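Local coordinates for protein dextranase (Pseudarthrobacter oxydans, PDB 6NZS) that hydrolyses internal alpha-1,6-glucosidic linkages in dextran as an endo-acting enzyme of glycoside hydrolase family 49, at residues P338-V343 with Q367-E372; A386-L391 with N408-V413; N446-N451 with T485-R490. All blocks are in the same frame, centred on the assembly; numbering follows the deposited sequence.

Interaction 1: P338-V343 with Q367-E372; sequences PYHSFV and QTDGIE
His-340 slips its imidazole between the phenol of Tyr-339, its neighbour in sequence, and the carboxylate of Asp-369 across the contact. Its CB only leads up to the contact; a chi1 of -59° sets CG beside the backbone N, with the ring stacked on Asp-369. CG of His-340 then lies 3.9 Å from Asp-369 CG. At the next position CD2 meets two groups: the backbone oxygen Gln-367 O at the ring edge, 3.1 Å away, and Asp-369 OD1. Farther round the ring ND1, CE1 and NE2 all lie over Asp-369 OD2, on the same face. His-340 NE2 is 3.5 Å from Asp-369 OD2, but the carboxylate is stacked on the ring, the planes 24° apart, and the approach is wrong for a hydrogen bond. Asp-369 OD2 is instead paired with Lys-392 in a salt bridge. A flat aromatic suits this slot because both of its faces are used.

Ser-341 suits the next position because its small hydroxyl reaches the main chain. Asp-369 O accepts both Ser-341 OG, at 2.7 Å, and Ser-341 N, at 3.3 Å. Beyond it the segments are linked through water: one molecule joins Phe-342 O to Gly-370 O, another joins Phe-342 O to Glu-372 OE1. The second carboxylate oxygen of Glu-372 bonds His-395. Phe-342 CD1 packs on Ile-371 CG1 at 4.1 Å.

These are successive coils of the parallel beta-helix. Phe-342 and Ile-371 both pack on strands 325-335 and 351-361, while strand 342-346, at the border of a four-stranded parallel sheet, runs beside 371-372, the first strand of a six-stranded one.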
ATOM      1  N   PRO A 338      -1.512 -11.079   6.960  1.00 11.53           N
ATOM      2  CA  PRO A 338      -2.629 -12.028   6.841  1.00 13.49           C
ATOM      3  C   PRO A 338      -3.999 -11.369   6.903  1.00 13.30           C
ATOM      4  O   PRO A 338      -5.012 -12.049   6.658  1.00 13.42           O
ATOM      5  CB  PRO A 338      -2.427 -12.922   8.070  1.00 12.71           C
ATOM      6  CG  PRO A 338      -1.872 -11.974   9.104  1.00 11.82           C
ATOM      7  CD  PRO A 338      -0.946 -11.053   8.322  1.00 11.37           C
ATOM      8  N   TYR A 339      -4.052 -10.072   7.208  1.00 13.00           N
ATOM      9  CA  TYR A 339      -5.297  -9.325   7.392  1.00 12.79           C
ATOM     10  C   TYR A 339      -4.955  -7.836   7.287  1.00 14.25           C
ATOM     11  O   TYR A 339      -3.962  -7.478   6.648  1.00 13.72           O
ATOM     12  CB  TYR A 339      -5.954  -9.747   8.724  1.00 15.67           C
ATOM     13  CG  TYR A 339      -7.434  -9.433   8.830  1.00 16.24           C
ATOM     14  CD1 TYR A 339      -8.354 -10.045   7.990  1.00 18.13           C
ATOM     15  CD2 TYR A 339      -7.908  -8.527   9.775  1.00 19.09           C
ATOM     16  CE1 TYR A 339      -9.710  -9.768   8.086  1.00 20.98           C
ATOM     17  CE2 TYR A 339      -9.264  -8.244   9.881  1.00 19.91           C
ATOM     18  CZ  TYR A 339     -10.158  -8.869   9.033  1.00 21.66           C
ATOM     19  OH  TYR A 339     -11.512  -8.602   9.123  1.00 23.64           O
ATOM     20  N   HIS A 340      -5.753  -6.977   7.925  1.00 14.93           N
ATOM     21  CA  HIS A 340      -5.496  -5.540   7.841  1.00 14.88           C
ATOM     22  C   HIS A 340      -4.120  -5.206   8.404  1.00 14.57           C
ATOM     23  O   HIS A 340      -3.655  -5.811   9.375  1.00 15.42           O
ATOM     24  CB  HIS A 340      -6.522  -4.734   8.644  1.00 14.87           C
ATOM     25  CG  HIS A 340      -7.941  -4.927   8.217  1.00 17.22           C
ATOM     26  ND1 HIS A 340      -8.998  -4.389   8.921  1.00 20.77           N
ATOM     27  CD2 HIS A 340      -8.484  -5.587   7.169  1.00 19.18           C
ATOM     28  CE1 HIS A 340     -10.131  -4.718   8.327  1.00 21.61           C
ATOM     29  NE2 HIS A 340      -9.848  -5.448   7.264  1.00 20.86           N
ATOM     30  N   SER A 341      -3.487  -4.186   7.808  1.00 15.53           N
ATOM     31  CA  SER A 341      -2.143  -3.792   8.226  1.00 14.64           C
ATOM     32  C   SER A 341      -2.139  -3.063   9.566  1.00 13.02           C
ATOM     33  O   SER A 341      -1.230  -3.267  10.377  1.00 15.71           O
ATOM     34  CB  SER A 341      -1.485  -2.916   7.150  1.00 17.05           C
ATOM     35  OG  SER A 341      -2.202  -1.696   6.936  1.00 16.36           O
ATOM     36  N   PHE A 342      -3.128  -2.209   9.818  1.00 12.68           N
ATOM     37  CA  PHE A 342      -2.945  -1.203  10.858  1.00 13.49           C
ATOM     38  C   PHE A 342      -4.305  -0.764  11.375  1.00 13.12           C
ATOM     39  O   PHE A 342      -5.203  -0.479  10.581  1.00 14.06           O
ATOM     40  CB  PHE A 342      -2.200   0.003  10.252  1.00 12.96           C
ATOM     41  CG  PHE A 342      -1.938   1.100  11.237  1.00 11.53           C
ATOM     42  CD1 PHE A 342      -2.887   2.084  11.465  1.00 13.38           C
ATOM     43  CD2 PHE A 342      -0.752   1.133  11.948  1.00 14.43           C
ATOM     44  CE1 PHE A 342      -2.661   3.082  12.394  1.00 15.54           C
ATOM     45  CE2 PHE A 342      -0.522   2.139  12.881  1.00 13.09           C
ATOM     46  CZ  PHE A 342      -1.470   3.105  13.094  1.00 14.11           C
ATOM     47  N   VAL A 343      -4.446  -0.668  12.702  1.00 14.64           N
ATOM     48  CA  VAL A 343      -5.677  -0.160  13.299  1.00 15.97           C
ATOM     49  C   VAL A 343      -5.381   0.451  14.661  1.00 14.46           C
ATOM     50  O   VAL A 343      -4.432   0.067  15.350  1.00 15.45           O
ATOM     51  CB  VAL A 343      -6.786  -1.234  13.410  1.00 16.95           C
ATOM     52  CG1 VAL A 343      -6.517  -2.176  14.582  1.00 19.57           C
ATOM     53  CG2 VAL A 343      -8.167  -0.587  13.550  1.00 17.40           C
ATOM     54  N   GLN A 367      -8.396  -8.249   1.988  1.00 11.99           N
ATOM     55  CA  GLN A 367      -8.448  -7.669   3.327  1.00 13.09           C
ATOM     56  C   GLN A 367      -7.073  -7.261   3.839  1.00 13.01           C
ATOM     57  O   GLN A 367      -6.867  -7.115   5.048  1.00 16.27           O
ATOM     58  CB  GLN A 367      -9.190  -8.574   4.323  1.00 15.01           C
ATOM     59  CG  GLN A 367     -10.539  -9.057   3.784  1.00 15.60           C
ATOM     60  CD  GLN A 367     -11.339  -9.840   4.804  1.00 20.27           C
ATOM     61  OE1 GLN A 367     -11.248 -11.066   4.879  1.00 24.27           O
ATOM     62  NE2 GLN A 367     -12.124  -9.131   5.603  1.00 19.72           N
ATOM     63  N   THR A 368      -6.120  -7.054   2.929  1.00 10.61           N
ATOM     64  CA  THR A 368      -4.805  -6.532   3.288  1.00 11.63           C
ATOM     65  C   THR A 368      -4.798  -5.009   3.147  1.00 13.03           C
ATOM     66  O   THR A 368      -3.994  -4.422   2.437  1.00 16.53           O
ATOM     67  CB  THR A 368      -3.722  -7.207   2.456  1.00 10.65           C
ATOM     68  OG1 THR A 368      -4.085  -7.183   1.065  1.00 11.10           O
ATOM     69  CG2 THR A 368      -3.576  -8.650   2.909  1.00 12.26           C
ATOM     70  N   ASP A 369      -5.731  -4.387   3.869  1.00 14.07           N
ATOM     71  CA  ASP A 369      -5.937  -2.944   3.813  1.00 15.54           C
ATOM     72  C   ASP A 369      -4.643  -2.203   4.106  1.00 16.82           C
ATOM     73  O   ASP A 369      -3.867  -2.601   4.986  1.00 17.02           O
ATOM     74  CB  ASP A 369      -6.929  -2.508   4.901  1.00 16.22           C
ATOM     75  CG  ASP A 369      -8.329  -3.119   4.761  1.00 16.93           C
ATOM     76  OD1 ASP A 369      -8.521  -4.145   4.065  1.00 17.54           O
ATOM     77  OD2 ASP A 369      -9.259  -2.560   5.399  1.00 18.60           O
ATOM     78  N   GLY A 370      -4.444  -1.092   3.392  1.00 11.36           N
ATOM     79  CA  GLY A 370      -3.406  -0.133   3.711  1.00 13.39           C
ATOM     80  C   GLY A 370      -3.723   0.671   4.958  1.00 15.74           C
ATOM     81  O   GLY A 370      -4.458   0.222   5.847  1.00 16.15           O
ATOM     82  N   ILE A 371      -3.247   1.860   5.026  1.00 13.32           N
ATOM     83  CA  ILE A 371      -3.234   2.544   6.312  1.00 12.77           C
ATOM     84  C   ILE A 371      -4.497   3.367   6.503  1.00 12.60           C
ATOM     85  O   ILE A 371      -5.083   3.907   5.560  1.00 13.24           O
ATOM     86  CB  ILE A 371      -1.950   3.385   6.462  1.00 12.66           C
ATOM     87  CG1 ILE A 371      -1.695   3.743   7.938  1.00 14.04           C
ATOM     88  CG2 ILE A 371      -2.026   4.629   5.581  1.00 13.79           C
ATOM     89  CD1 ILE A 371      -0.289   4.213   8.220  1.00 17.61           C
ATOM     90  N   GLU A 372      -4.911   3.469   7.761  1.00 12.98           N
ATOM     91  CA  GLU A 372      -5.934   4.406   8.199  1.00 13.04           C
ATOM     92  C   GLU A 372      -5.248   5.429   9.096  1.00 14.39           C
ATOM     93  O   GLU A 372      -4.735   5.079  10.168  1.00 15.43           O
ATOM     94  CB  GLU A 372      -7.042   3.668   8.953  1.00 14.21           C
ATOM     95  CG  GLU A 372      -8.200   4.566   9.411  1.00 13.73           C
ATOM     96  CD  GLU A 372      -9.359   3.787  10.017  1.00 14.59           C
ATOM     97  OE1 GLU A 372      -9.464   2.564   9.766  1.00 14.99           O
ATOM     98  OE2 GLU A 372     -10.168   4.411  10.749  1.00 14.07           O
TER
HETATM   99  O   HOH W   1      -5.792  -1.166   7.945  1.00 16.92           O
HETATM  100  O   HOH W   2      -8.057   0.101  10.207  1.00 17.70           O

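Interaction 2: A386-L391 with N408-V413; sequences ANDDVL and NENGPV
Asn-387 and Val-413 each offer one oxygen to two backbone N-H groups of the facing segment, and these two forks lie towards opposite ends of the contact. Among the bonds between backbones, Val-413 O receives both Val-390 N and Leu-391 N, the latter at 3.0 Å and nearly straight. Towards the start of the segments, Ala-386 O accepts Asn-408 N.

Side chain meets backbone at Asn-387. Its CG stands anti to the backbone N (chi1 -159°), which carries the amide across to the neighbouring loop. There OD1 accepts Asn-410 N at 2.9 Å, with the donor tilted somewhat from the carbonyl plane. Glu-409 N, equally close to OD1 of Asn-387, comes from well above that plane, 39° out. Asparagine suits the place because its other branch can donate: Asn-387 ND2 bonds Trp-364 O of the preceding coil, and a water links it to Glu-409 OE1, while Glu-409 OE2 forms a salt bridge with Arg-437. Asn-410 ND2 adds a weak bond to Asn-387 O.

The loops that follow strands 382-386 and 398-407 belong to successive coils of the beta-solenoid, and Asn-387 joins one to the other.

Steric fit explains Gly-411. Its phi of 80° is unusual for other residues, and a CB would press against the backbone of Asp-388 and Asp-389. Nearby, Pro-412 CD lies only 3.0 Å from Asp-389 OD1, an oxygen that also bonds Gln-415 NE2; OD2 of the same carboxylate accepts Trp-418 NE1.

The apolar pair is Val-390 and Val-413: Val-390 CB approaches Val-413 CG1 at 4.4 Å, and both valines rest on Ile-405. As a separate polar contact, Lys-407 NZ donates to Asp-388 O, Asn-410 O and Pro-412 O.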
ATOM      1  N   ALA A 386      -1.333  -3.274  -1.869  1.00  9.30           N
ATOM      2  CA  ALA A 386      -2.500  -3.677  -1.086  1.00  8.65           C
ATOM      3  C   ALA A 386      -3.540  -4.332  -1.988  1.00  8.78           C
ATOM      4  O   ALA A 386      -3.700  -3.951  -3.150  1.00 10.94           O
ATOM      5  CB  ALA A 386      -3.131  -2.496  -0.323  1.00 12.68           C
ATOM      6  N   ASN A 387      -4.253  -5.323  -1.435  1.00 10.40           N
ATOM      7  CA  ASN A 387      -5.352  -6.011  -2.114  1.00  9.23           C
ATOM      8  C   ASN A 387      -6.686  -5.727  -1.432  1.00 11.10           C
ATOM      9  O   ASN A 387      -7.556  -6.592  -1.333  1.00 11.07           O
ATOM     10  CB  ASN A 387      -5.090  -7.510  -2.239  1.00 11.35           C
ATOM     11  CG  ASN A 387      -5.919  -8.153  -3.342  1.00 11.07           C
ATOM     12  OD1 ASN A 387      -6.483  -7.468  -4.187  1.00 10.94           O
ATOM     13  ND2 ASN A 387      -5.993  -9.480  -3.337  1.00 13.26           N
ATOM     14  N   ASP A 388      -6.841  -4.503  -0.959  1.00  9.15           N
ATOM     15  CA  ASP A 388      -8.084  -3.970  -0.428  1.00 10.86           C
ATOM     16  C   ASP A 388      -7.934  -2.454  -0.428  1.00 11.11           C
ATOM     17  O   ASP A 388      -6.992  -1.928  -1.026  1.00 10.77           O
ATOM     18  CB  ASP A 388      -8.407  -4.582   0.939  1.00 13.48           C
ATOM     19  CG  ASP A 388      -9.892  -4.832   1.110  1.00 15.82           C
ATOM     20  OD1 ASP A 388     -10.636  -3.833   1.116  1.00 15.75           O
ATOM     21  OD2 ASP A 388     -10.318  -6.010   1.191  1.00 17.77           O
ATOM     22  N   ASP A 389      -8.860  -1.746   0.234  1.00 11.09           N
ATOM     23  CA  ASP A 389      -8.762  -0.292   0.389  1.00 10.16           C
ATOM     24  C   ASP A 389      -7.334   0.084   0.736  1.00 11.83           C
ATOM     25  O   ASP A 389      -6.768  -0.449   1.691  1.00 11.26           O
ATOM     26  CB  ASP A 389      -9.643   0.163   1.562  1.00 11.67           C
ATOM     27  CG  ASP A 389     -11.115  -0.089   1.345  1.00 13.25           C
ATOM     28  OD1 ASP A 389     -11.591   0.022   0.199  1.00 13.20           O
ATOM     29  OD2 ASP A 389     -11.807  -0.391   2.350  1.00 14.17           O
ATOM     30  N   VAL A 390      -6.746   1.000  -0.041  1.00  9.74           N
ATOM     31  CA  VAL A 390      -5.336   1.331   0.167  1.00 10.21           C
ATOM     32  C   VAL A 390      -5.182   2.497   1.135  1.00 12.38           C
ATOM     33  O   VAL A 390      -4.458   2.404   2.140  1.00 14.41           O
ATOM     34  CB  VAL A 390      -4.595   1.621  -1.153  1.00  8.87           C
ATOM     35  CG1 VAL A 390      -3.090   1.786  -0.869  1.00 11.12           C
ATOM     36  CG2 VAL A 390      -4.833   0.519  -2.194  1.00 10.38           C
ATOM     37  N   LEU A 391      -5.809   3.618   0.812  1.00 11.44           N
ATOM     38  CA  LEU A 391      -5.795   4.804   1.663  1.00 10.98           C
ATOM     39  C   LEU A 391      -7.199   4.976   2.231  1.00 10.46           C
ATOM     40  O   LEU A 391      -8.126   5.365   1.512  1.00 10.94           O
ATOM     41  CB  LEU A 391      -5.363   6.037   0.875  1.00 12.23           C
ATOM     42  CG  LEU A 391      -3.950   5.950   0.292  1.00 11.64           C
ATOM     43  CD1 LEU A 391      -3.615   7.233  -0.452  1.00 11.35           C
ATOM     44  CD2 LEU A 391      -2.907   5.660   1.383  1.00 12.58           C
ATOM     45  N   ASN A 408      -3.507  -4.191  -6.180  1.00  8.20           N
ATOM     46  CA  ASN A 408      -3.821  -5.513  -6.714  1.00 10.59           C
ATOM     47  C   ASN A 408      -5.239  -5.509  -7.284  1.00 11.61           C
ATOM     48  O   ASN A 408      -5.564  -4.629  -8.086  1.00 10.44           O
ATOM     49  CB  ASN A 408      -3.549  -6.615  -5.677  1.00 11.26           C
ATOM     50  CG  ASN A 408      -2.052  -6.866  -5.473  1.00 13.15           C
ATOM     51  OD1 ASN A 408      -1.206  -6.143  -6.001  1.00 12.12           O
ATOM     52  ND2 ASN A 408      -1.727  -7.930  -4.742  1.00 17.14           N
ATOM     53  N   GLU A 409      -6.097  -6.451  -6.885  1.00 10.67           N
ATOM     54  CA  GLU A 409      -7.368  -6.666  -7.579  1.00 11.71           C
ATOM     55  C   GLU A 409      -8.563  -6.031  -6.890  1.00 11.59           C
ATOM     56  O   GLU A 409      -9.471  -5.516  -7.562  1.00 13.51           O
ATOM     57  CB  GLU A 409      -7.646  -8.170  -7.670  1.00 12.46           C
ATOM     58  CG  GLU A 409      -6.669  -8.922  -8.550  1.00 12.14           C
ATOM     59  CD  GLU A 409      -5.624  -9.678  -7.762  1.00 19.28           C
ATOM     60  OE1 GLU A 409      -5.597  -9.548  -6.519  1.00 17.08           O
ATOM     61  OE2 GLU A 409      -4.824 -10.402  -8.389  1.00 16.87           O
ATOM     62  N   ASN A 410      -8.603  -6.087  -5.570  1.00  9.88           N
ATOM     63  CA  ASN A 410      -9.831  -5.942  -4.814  1.00 11.49           C
ATOM     64  C   ASN A 410      -9.868  -4.603  -4.095  1.00 12.18           C
ATOM     65  O   ASN A 410      -8.867  -4.182  -3.505  1.00 11.73           O
ATOM     66  CB  ASN A 410      -9.894  -7.075  -3.799  1.00 13.76           C
ATOM     67  CG  ASN A 410     -11.114  -7.021  -2.962  1.00 15.61           C
ATOM     68  OD1 ASN A 410     -12.221  -7.209  -3.461  1.00 15.12           O
ATOM     69  ND2 ASN A 410     -10.937  -6.755  -1.667  1.00 19.08           N
ATOM     70  N   GLY A 411     -11.035  -3.954  -4.117  1.00 10.04           N
ATOM     71  CA  GLY A 411     -11.212  -2.664  -3.493  1.00 10.45           C
ATOM     72  C   GLY A 411     -10.693  -1.533  -4.361  1.00 10.40           C
ATOM     73  O   GLY A 411     -10.045  -1.752  -5.390  1.00  9.50           O
ATOM     74  N   PRO A 412     -10.987  -0.302  -3.966  1.00  9.47           N
ATOM     75  CA  PRO A 412     -10.493   0.874  -4.683  1.00  8.99           C
ATOM     76  C   PRO A 412      -9.090   1.224  -4.199  1.00  9.73           C
ATOM     77  O   PRO A 412      -8.498   0.529  -3.374  1.00 10.87           O
ATOM     78  CB  PRO A 412     -11.471   1.950  -4.221  1.00  9.52           C
ATOM     79  CG  PRO A 412     -11.700   1.581  -2.785  1.00 10.87           C
ATOM     80  CD  PRO A 412     -11.783   0.072  -2.787  1.00 11.32           C
ATOM     81  N   VAL A 413      -8.562   2.325  -4.729  1.00  9.52           N
ATOM     82  CA  VAL A 413      -7.334   2.892  -4.174  1.00  8.69           C
ATOM     83  C   VAL A 413      -7.639   3.742  -2.937  1.00  9.69           C
ATOM     84  O   VAL A 413      -7.209   3.421  -1.825  1.00 11.27           O
ATOM     85  CB  VAL A 413      -6.534   3.653  -5.251  1.00  8.66           C
ATOM     86  CG1 VAL A 413      -5.269   4.249  -4.650  1.00 10.17           C
ATOM     87  CG2 VAL A 413      -6.179   2.714  -6.410  1.00 10.25           C
TER
HETATM   88  O   HOH W   3      -7.723 -10.803  -5.341  1.00 24.75           O

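Interaction 3: N446-N451 with T485-R490; sequences NTCILN and TNCAIR
Cys-448 and Cys-487 are joined by a disulfide, SG to SG 2.0 Å, whose two halves turn at nearly a right angle about the sulfur bond (chi3 -95°). The guanidinium of Arg-490 lies flat against this bridge: Cys-487 SG sits 3.7 Å above the guanidinium plane, over its centre. The arm of Arg-490, extended from CG to NE, runs past the other sulfur, NE being 3.5 Å from Cys-448 SG. Arginine suits the place because its long chain can lie along the sulfurs while its nitrogens still bond elsewhere: NE to Val-519 O, NH1 to Lys-444 O and NH2 to Ser-517 O.

Thr-447 and Asn-486 approach from opposite directions. A chi1 of -172° swings Thr-447 OG1 away from its own N and towards Asn-486, whose ND2 donates to it at 3.1 Å, the hydroxyl lying almost in the amide plane. A leucine in place of Asn-486 would probably leave Thr-447 OG1 without this donor and set an apolar group against a hydroxyl. Asn-451 stretches alongside its partner strand, where ND2 donates to Arg-490 O at 2.9 Å.

Beyond the disulfide the chains become parallel strands, Leu-450 beside Ile-489 and Asn-451 beside Arg-490. Ala-488 O receives Leu-450 N, and Leu-450 O receives Arg-490 N. Leu-450 CB packs on Ile-489 CG1 at 3.9 Å, towards the interior of the beta-helix.

The covalent link fixes two coils just where their strands begin, and the three carbonyl oxygens round Arg-490 probably stabilise the cation through hydrogen bonds and hold the guanidinium flat on the disulfide.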
ATOM      1  N   ASN A 446     -17.331  -0.956  -4.579  1.00 10.93           N
ATOM      2  CA  ASN A 446     -16.075  -0.665  -3.885  1.00 12.03           C
ATOM      3  C   ASN A 446     -14.897  -0.886  -4.831  1.00  9.87           C
ATOM      4  O   ASN A 446     -14.122  -1.829  -4.671  1.00 10.34           O
ATOM      5  CB  ASN A 446     -15.932  -1.501  -2.587  1.00 11.93           C
ATOM      6  CG  ASN A 446     -15.882  -3.003  -2.843  1.00 11.57           C
ATOM      7  OD1 ASN A 446     -16.608  -3.528  -3.688  1.00 12.95           O
ATOM      8  ND2 ASN A 446     -15.017  -3.698  -2.110  1.00 12.45           N
ATOM      9  N   THR A 447     -14.755  -0.003  -5.812  1.00  9.73           N
ATOM     10  CA  THR A 447     -13.650  -0.088  -6.763  1.00  8.87           C
ATOM     11  C   THR A 447     -13.389   1.316  -7.294  1.00 10.09           C
ATOM     12  O   THR A 447     -13.952   2.291  -6.787  1.00 10.23           O
ATOM     13  CB  THR A 447     -13.932  -1.166  -7.828  1.00  9.34           C
ATOM     14  OG1 THR A 447     -12.771  -1.375  -8.653  1.00  9.62           O
ATOM     15  CG2 THR A 447     -15.109  -0.765  -8.696  1.00 10.72           C
ATOM     16  N   CYS A 448     -12.521   1.401  -8.311  1.00  8.77           N
ATOM     17  CA  CYS A 448     -12.060   2.631  -8.960  1.00 10.16           C
ATOM     18  C   CYS A 448     -10.919   3.285  -8.195  1.00  9.55           C
ATOM     19  O   CYS A 448     -10.579   2.869  -7.083  1.00  9.50           O
ATOM     20  CB  CYS A 448     -13.177   3.660  -9.186  1.00  9.68           C
ATOM     21  SG  CYS A 448     -14.679   3.027  -9.957  1.00 10.28           S
ATOM     22  N   ILE A 449     -10.333   4.328  -8.782  1.00  8.54           N
ATOM     23  CA  ILE A 449      -9.249   5.041  -8.113  1.00  9.13           C
ATOM     24  C   ILE A 449      -9.750   5.714  -6.835  1.00  9.07           C
ATOM     25  O   ILE A 449      -9.109   5.627  -5.782  1.00  9.48           O
ATOM     26  CB  ILE A 449      -8.585   6.033  -9.085  1.00  9.11           C
ATOM     27  CG1 ILE A 449      -8.069   5.306 -10.340  1.00 10.58           C
ATOM     28  CG2 ILE A 449      -7.465   6.788  -8.381  1.00 10.05           C
ATOM     29  CD1 ILE A 449      -6.979   4.265 -10.070  1.00 10.96           C
ATOM     30  N   LEU A 450     -10.894   6.399  -6.908  1.00  8.85           N
ATOM     31  CA  LEU A 450     -11.503   7.068  -5.758  1.00  8.18           C
ATOM     32  C   LEU A 450     -12.897   6.501  -5.500  1.00  9.46           C
ATOM     33  O   LEU A 450     -13.657   6.245  -6.439  1.00 10.86           O
ATOM     34  CB  LEU A 450     -11.579   8.585  -5.986  1.00 10.91           C
ATOM     35  CG  LEU A 450     -10.236   9.275  -6.218  1.00 10.60           C
ATOM     36  CD1 LEU A 450     -10.088   9.715  -7.669  1.00 12.95           C
ATOM     37  CD2 LEU A 450     -10.082  10.458  -5.263  1.00 12.97           C
ATOM     38  N   ASN A 451     -13.252   6.331  -4.223  1.00  9.57           N
ATOM     39  CA  ASN A 451     -14.461   5.580  -3.903  1.00  9.98           C
ATOM     40  C   ASN A 451     -15.025   5.993  -2.553  1.00 10.77           C
ATOM     41  O   ASN A 451     -14.283   6.161  -1.585  1.00 11.02           O
ATOM     42  CB  ASN A 451     -14.101   4.087  -3.892  1.00 10.30           C
ATOM     43  CG  ASN A 451     -15.284   3.154  -3.671  1.00 10.13           C
ATOM     44  OD1 ASN A 451     -15.145   2.178  -2.938  1.00 10.50           O
ATOM     45  ND2 ASN A 451     -16.418   3.407  -4.327  1.00  9.46           N
ATOM     46  N   THR A 485      -6.540   1.133 -16.301  1.00  8.45           N
ATOM     47  CA  THR A 485      -7.339   0.904 -15.098  1.00  8.40           C
ATOM     48  C   THR A 485      -8.801   0.756 -15.493  1.00  8.62           C
ATOM     49  O   THR A 485      -9.163   0.851 -16.673  1.00  8.70           O
ATOM     50  CB  THR A 485      -7.126   1.975 -14.015  1.00  9.54           C
ATOM     51  OG1 THR A 485      -7.631   1.488 -12.768  1.00  9.70           O
ATOM     52  CG2 THR A 485      -7.840   3.283 -14.362  1.00  9.49           C
ATOM     53  N   ASN A 486      -9.647   0.512 -14.488  1.00  9.05           N
ATOM     54  CA  ASN A 486     -11.052   0.210 -14.746  1.00  8.64           C
ATOM     55  C   ASN A 486     -11.978   1.417 -14.657  1.00  9.31           C
ATOM     56  O   ASN A 486     -12.861   1.564 -15.512  1.00  9.84           O
ATOM     57  CB  ASN A 486     -11.564  -0.960 -13.882  1.00  8.32           C
ATOM     58  CG  ASN A 486     -11.623  -0.641 -12.402  1.00  8.66           C
ATOM     59  OD1 ASN A 486     -10.850   0.173 -11.883  1.00  9.49           O
ATOM     60  ND2 ASN A 486     -12.532  -1.316 -11.697  1.00  9.40           N
ATOM     61  N   CYS A 487     -11.820   2.288 -13.658  1.00  8.97           N
ATOM     62  CA  CYS A 487     -12.755   3.403 -13.504  1.00  9.00           C
ATOM     63  C   CYS A 487     -12.137   4.468 -12.609  1.00  8.51           C
ATOM     64  O   CYS A 487     -11.276   4.182 -11.778  1.00  9.44           O
ATOM     65  CB  CYS A 487     -14.121   2.947 -12.966  1.00 10.35           C
ATOM     66  SG  CYS A 487     -14.074   1.871 -11.519  1.00 10.47           S
ATOM     67  N   ALA A 488     -12.606   5.708 -12.785  1.00  8.75           N
ATOM     68  CA  ALA A 488     -12.037   6.843 -12.061  1.00  9.20           C
ATOM     69  C   ALA A 488     -12.605   6.991 -10.651  1.00  8.69           C
ATOM     70  O   ALA A 488     -11.849   7.033  -9.677  1.00  9.79           O
ATOM     71  CB  ALA A 488     -12.239   8.138 -12.852  1.00 10.98           C
ATOM     72  N   ILE A 489     -13.926   7.105 -10.521  1.00  9.26           N
ATOM     73  CA  ILE A 489     -14.515   7.497  -9.239  1.00  9.93           C
ATOM     74  C   ILE A 489     -15.937   6.968  -9.111  1.00  8.99           C
ATOM     75  O   ILE A 489     -16.757   7.130 -10.019  1.00  9.68           O
ATOM     76  CB  ILE A 489     -14.441   9.025  -9.035  1.00 10.46           C
ATOM     77  CG1 ILE A 489     -15.010   9.414  -7.675  1.00 10.42           C
ATOM     78  CG2 ILE A 489     -15.157   9.768 -10.158  1.00 11.57           C
ATOM     79  CD1 ILE A 489     -14.580  10.820  -7.227  1.00 11.66           C
ATOM     80  N   ARG A 490     -16.241   6.356  -7.966  1.00  9.00           N
ATOM     81  CA  ARG A 490     -17.610   5.967  -7.646  1.00  9.13           C
ATOM     82  C   ARG A 490     -17.916   6.440  -6.238  1.00 10.45           C
ATOM     83  O   ARG A 490     -17.317   5.956  -5.275  1.00 10.10           O
ATOM     84  CB  ARG A 490     -17.840   4.461  -7.787  1.00 10.78           C
ATOM     85  CG  ARG A 490     -18.028   4.040  -9.236  1.00 11.02           C
ATOM     86  CD  ARG A 490     -18.125   2.534  -9.425  1.00  9.63           C
ATOM     87  NE  ARG A 490     -17.940   2.251 -10.843  1.00 10.09           N
ATOM     88  CZ  ARG A 490     -17.706   1.051 -11.362  1.00 10.27           C
ATOM     89  NH1 ARG A 490     -17.660  -0.022 -10.589  1.00 10.52           N
ATOM     90  NH2 ARG A 490     -17.508   0.936 -12.670  1.00 10.26           N
TER

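From the N terminus, the three contacts close in series and none nests within or crosses another. Interaction 1 closes the loop between 338-343 and 367-372, interaction 2 the shorter one between 386-391 and 408-413, and interaction 3 the longest, from 446-451 to 485-490. Each loop is roughly one coil of the beta-helix. Consecutive contacts touch: Gly-370 N probably bonds Asp-389 O at 3.0 Å, and Val-413 N likewise meets Cys-448 O at 3.1 Å. Interactions 1 and 3, their centres about 19 Å apart, reach the same six-stranded parallel sheet; interaction 2 lies between them and touches both. Interaction 1 also joins that sheet to the four-stranded one ending at 342-346.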